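Cell division control protein 4 (PDB 3V7D) recognises phosphorylated target proteins such as the CDK inhibitor SIC1 as the substrate-binding F-box subunit of an SCF ubiquitin ligase. Local coordinates at residues B[173-178]-B[232-237]. The protein carries 1 engineered substitution. Residues are numbered along the deposited sequence; the frame is centred on the assembly and turned at random.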
ATOM      1  N   GLY B 173     -18.169   9.150  -8.442  1.00 55.36           N
ATOM      2  CA  GLY B 173     -19.330   9.042  -9.309  1.00 55.35           C
ATOM      3  C   GLY B 173     -19.246   9.860 -10.583  1.00 53.48           C
ATOM      4  O   GLY B 173     -20.238  10.430 -11.027  1.00 55.02           O
ATOM      5  N   GLY B 174     -18.055   9.922 -11.171  1.00 53.23           N
ATOM      6  CA  GLY B 174     -17.867  10.630 -12.423  1.00 50.45           C
ATOM      7  C   GLY B 174     -17.870  12.140 -12.292  1.00 48.39           C
ATOM      8  O   GLY B 174     -18.025  12.853 -13.282  1.00 49.26           O
ATOM      9  N   ILE B 175     -17.697  12.632 -11.071  1.00 51.08           N
ATOM     10  CA  ILE B 175     -17.640  14.068 -10.823  1.00 53.57           C
ATOM     11  C   ILE B 175     -16.184  14.492 -10.674  1.00 53.29           C
ATOM     12  O   ILE B 175     -15.409  13.821  -9.995  1.00 50.62           O
ATOM     13  CB  ILE B 175     -18.404  14.450  -9.536  1.00 55.67           C
ATOM     14  CG1 ILE B 175     -19.860  13.985  -9.611  1.00 58.31           C
ATOM     15  CG2 ILE B 175     -18.329  15.949  -9.285  1.00 58.01           C
ATOM     16  CD1 ILE B 175     -20.689  14.726 -10.641  1.00 64.38           C
ATOM     17  N   LEU B 176     -15.807  15.599 -11.309  1.00 53.47           N
ATOM     18  CA  LEU B 176     -14.441  16.096 -11.183  1.00 52.62           C
ATOM     19  C   LEU B 176     -14.369  17.619 -11.100  1.00 47.87           C
ATOM     20  O   LEU B 176     -15.262  18.323 -11.569  1.00 47.28           O
ATOM     21  CB  LEU B 176     -13.563  15.572 -12.325  1.00 55.98           C
ATOM     22  CG  LEU B 176     -13.804  16.118 -13.733  1.00 58.30           C
ATOM     23  CD1 LEU B 176     -12.697  17.077 -14.121  1.00 60.16           C
ATOM     24  CD2 LEU B 176     -13.898  14.986 -14.743  1.00 60.41           C
ATOM     25  N   VAL B 177     -13.292  18.117 -10.499  1.00 47.14           N
ATOM     26  CA  VAL B 177     -13.085  19.550 -10.334  1.00 49.69           C
ATOM     27  C   VAL B 177     -11.814  19.988 -11.054  1.00 49.34           C
ATOM     28  O   VAL B 177     -10.799  19.289 -11.008  1.00 48.71           O
ATOM     29  CB  VAL B 177     -12.976  19.922  -8.842  1.00 49.84           C
ATOM     30  CG1 VAL B 177     -12.894  21.431  -8.668  1.00 48.52           C
ATOM     31  CG2 VAL B 177     -14.160  19.360  -8.071  1.00 51.73           C
ATOM     32  N   SER B 178     -11.868  21.141 -11.718  1.00 48.13           N
ATOM     33  CA  SER B 178     -10.715  21.658 -12.456  1.00 46.07           C
ATOM     34  C   SER B 178     -10.350  23.096 -12.075  1.00 44.78           C
ATOM     35  O   SER B 178     -11.198  23.865 -11.640  1.00 44.50           O
ATOM     36  CB  SER B 178     -10.970  21.581 -13.962  1.00 48.64           C
ATOM     37  OG  SER B 178     -12.087  22.377 -14.331  1.00 52.75           O
ATOM     38  N   TRP B 232     -14.632  25.860  -1.089  1.00 61.14           N
ATOM     39  CA  TRP B 232     -15.976  25.714  -1.632  1.00 59.33           C
ATOM     40  C   TRP B 232     -16.566  24.358  -1.267  1.00 61.35           C
ATOM     41  O   TRP B 232     -15.842  23.367  -1.165  1.00 63.66           O
ATOM     42  CB  TRP B 232     -15.990  25.851  -3.160  1.00 56.62           C
ATOM     43  CG  TRP B 232     -14.886  26.660  -3.759  1.00 56.26           C
ATOM     44  CD1 TRP B 232     -13.568  26.316  -3.851  1.00 58.40           C
ATOM     45  CD2 TRP B 232     -15.013  27.929  -4.402  1.00 56.32           C
ATOM     46  NE1 TRP B 232     -12.863  27.308  -4.491  1.00 55.74           N
ATOM     47  CE2 TRP B 232     -13.733  28.314  -4.842  1.00 53.27           C
ATOM     48  CE3 TRP B 232     -16.089  28.793  -4.640  1.00 57.79           C
ATOM     49  CZ2 TRP B 232     -13.494  29.514  -5.506  1.00 57.17           C
ATOM     50  CZ3 TRP B 232     -15.853  29.989  -5.297  1.00 57.60           C
ATOM     51  CH2 TRP B 232     -14.567  30.339  -5.721  1.00 60.23           C
ATOM     52  N   LYS B 233     -17.881  24.315  -1.074  1.00 58.27           N
ATOM     53  CA  LYS B 233     -18.576  23.044  -0.923  1.00 61.06           C
ATOM     54  C   LYS B 233     -18.750  22.400  -2.293  1.00 63.47           C
ATOM     55  O   LYS B 233     -19.056  23.085  -3.267  1.00 66.75           O
ATOM     56  CB  LYS B 233     -19.937  23.240  -0.252  1.00 66.08           C
ATOM     57  CG  LYS B 233     -19.846  23.652   1.210  1.00 74.08           C
ATOM     58  CD  LYS B 233     -21.218  23.771   1.847  1.00 80.56           C
ATOM     59  CE  LYS B 233     -21.995  24.935   1.261  1.00 86.60           C
ATOM     60  NZ  LYS B 233     -21.381  26.246   1.612  1.00 88.88           N
ATOM     61  N   LEU B 234     -18.532  21.089  -2.368  1.00 58.93           N
ATOM     62  CA  LEU B 234     -18.770  20.341  -3.600  1.00 57.63           C
ATOM     63  C   LEU B 234     -20.260  20.051  -3.731  1.00 60.95           C
ATOM     64  O   LEU B 234     -20.844  19.397  -2.869  1.00 63.98           O
ATOM     65  CB  LEU B 234     -17.984  19.028  -3.600  1.00 54.81           C
ATOM     66  CG  LEU B 234     -18.154  18.132  -4.832  1.00 52.26           C
ATOM     67  CD1 LEU B 234     -17.513  18.762  -6.060  1.00 46.02           C
ATOM     68  CD2 LEU B 234     -17.587  16.740  -4.578  1.00 51.18           C
ATOM     69  N   PRO B 235     -20.883  20.554  -4.806  1.00 65.16           N
ATOM     70  CA  PRO B 235     -22.322  20.385  -5.053  1.00 72.42           C
ATOM     71  C   PRO B 235     -22.748  18.918  -5.130  1.00 79.28           C
ATOM     72  O   PRO B 235     -22.022  18.082  -5.672  1.00 80.24           O
ATOM     73  CB  PRO B 235     -22.521  21.068  -6.407  1.00 71.62           C
ATOM     74  CG  PRO B 235     -21.421  22.075  -6.481  1.00 70.87           C
ATOM     75  CD  PRO B 235     -20.249  21.422  -5.813  1.00 66.31           C
ATOM     76  N   LYS B 236     -23.925  18.622  -4.585  1.00 85.15           N
ATOM     77  CA  LYS B 236     -24.469  17.267  -4.581  1.00 90.58           C
ATOM     78  C   LYS B 236     -25.152  16.920  -5.904  1.00 97.11           C
ATOM     79  O   LYS B 236     -25.500  17.808  -6.683  1.00 98.67           O
ATOM     80  CB  LYS B 236     -25.447  17.086  -3.414  1.00 93.16           C
ATOM     81  CG  LYS B 236     -25.881  18.387  -2.737  1.00 99.12           C
ATOM     82  CD  LYS B 236     -26.924  19.151  -3.551  1.00101.32           C
ATOM     83  CE  LYS B 236     -27.278  20.478  -2.892  1.00100.38           C
ATOM     84  NZ  LYS B 236     -26.084  21.359  -2.749  1.00 98.25           N
ATOM     85  N   GLU B 237     -25.337  15.625  -6.151  1.00101.09           N
ATOM     86  CA  GLU B 237     -25.966  15.156  -7.386  1.00107.93           C
ATOM     87  C   GLU B 237     -27.484  15.357  -7.375  1.00112.41           C
ATOM     88  O   GLU B 237     -28.102  15.440  -6.313  1.00112.67           O
ATOM     89  CB  GLU B 237     -25.623  13.686  -7.651  1.00111.43           C
ATOM     90  CG  GLU B 237     -24.146  13.417  -7.913  1.00113.17           C
ATOM     91  CD  GLU B 237     -23.405  12.930  -6.679  1.00117.30           C
ATOM     92  OE1 GLU B 237     -24.036  12.813  -5.606  1.00120.00           O
ATOM     93  OE2 GLU B 237     -22.190  12.659  -6.782  1.00117.73           O
TER
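L234 meets V177 and I175 in a small apolar contact between two blades of the WD40 domain. Its CD1 methyl does the touching. It lies 4.0 Å from CG2 of V177 and 4.4 Å from CG2 of I175, the latter a looser approach. With chi1 at 179°, CG of L234 extends opposite its own N, and the branched end reaches across to the strand 175-180. The side chains of V177 and L234 run past each other in opposite directions. I175 and V177 point the same way from their strand, and L176 between them points away. Neighbours extend the packing: I220 touches V177, V187 touches I175, and A171 touches L234.

The second contact is mixed in character. The side chain of E237 bends at chi2 (98°), and its OE2 comes to 3.9 Å from CG1 of I175. This is a van der Waals approach to a methylene group. The same oxygen has a weak hydrogen bond to H172, in the loop just before G173. E237 is exposed and poorly ordered, so its position is less certain.

The segment 173-178 belongs to repeat WD 2. The segment 232-237 takes in the last two residues of strand 229-233 of WD 3 and the loop that follows. Such apolar packing of one blade against the next is characteristic of the WD40 beta-propeller, the domain that recognises substrate in this F-box protein.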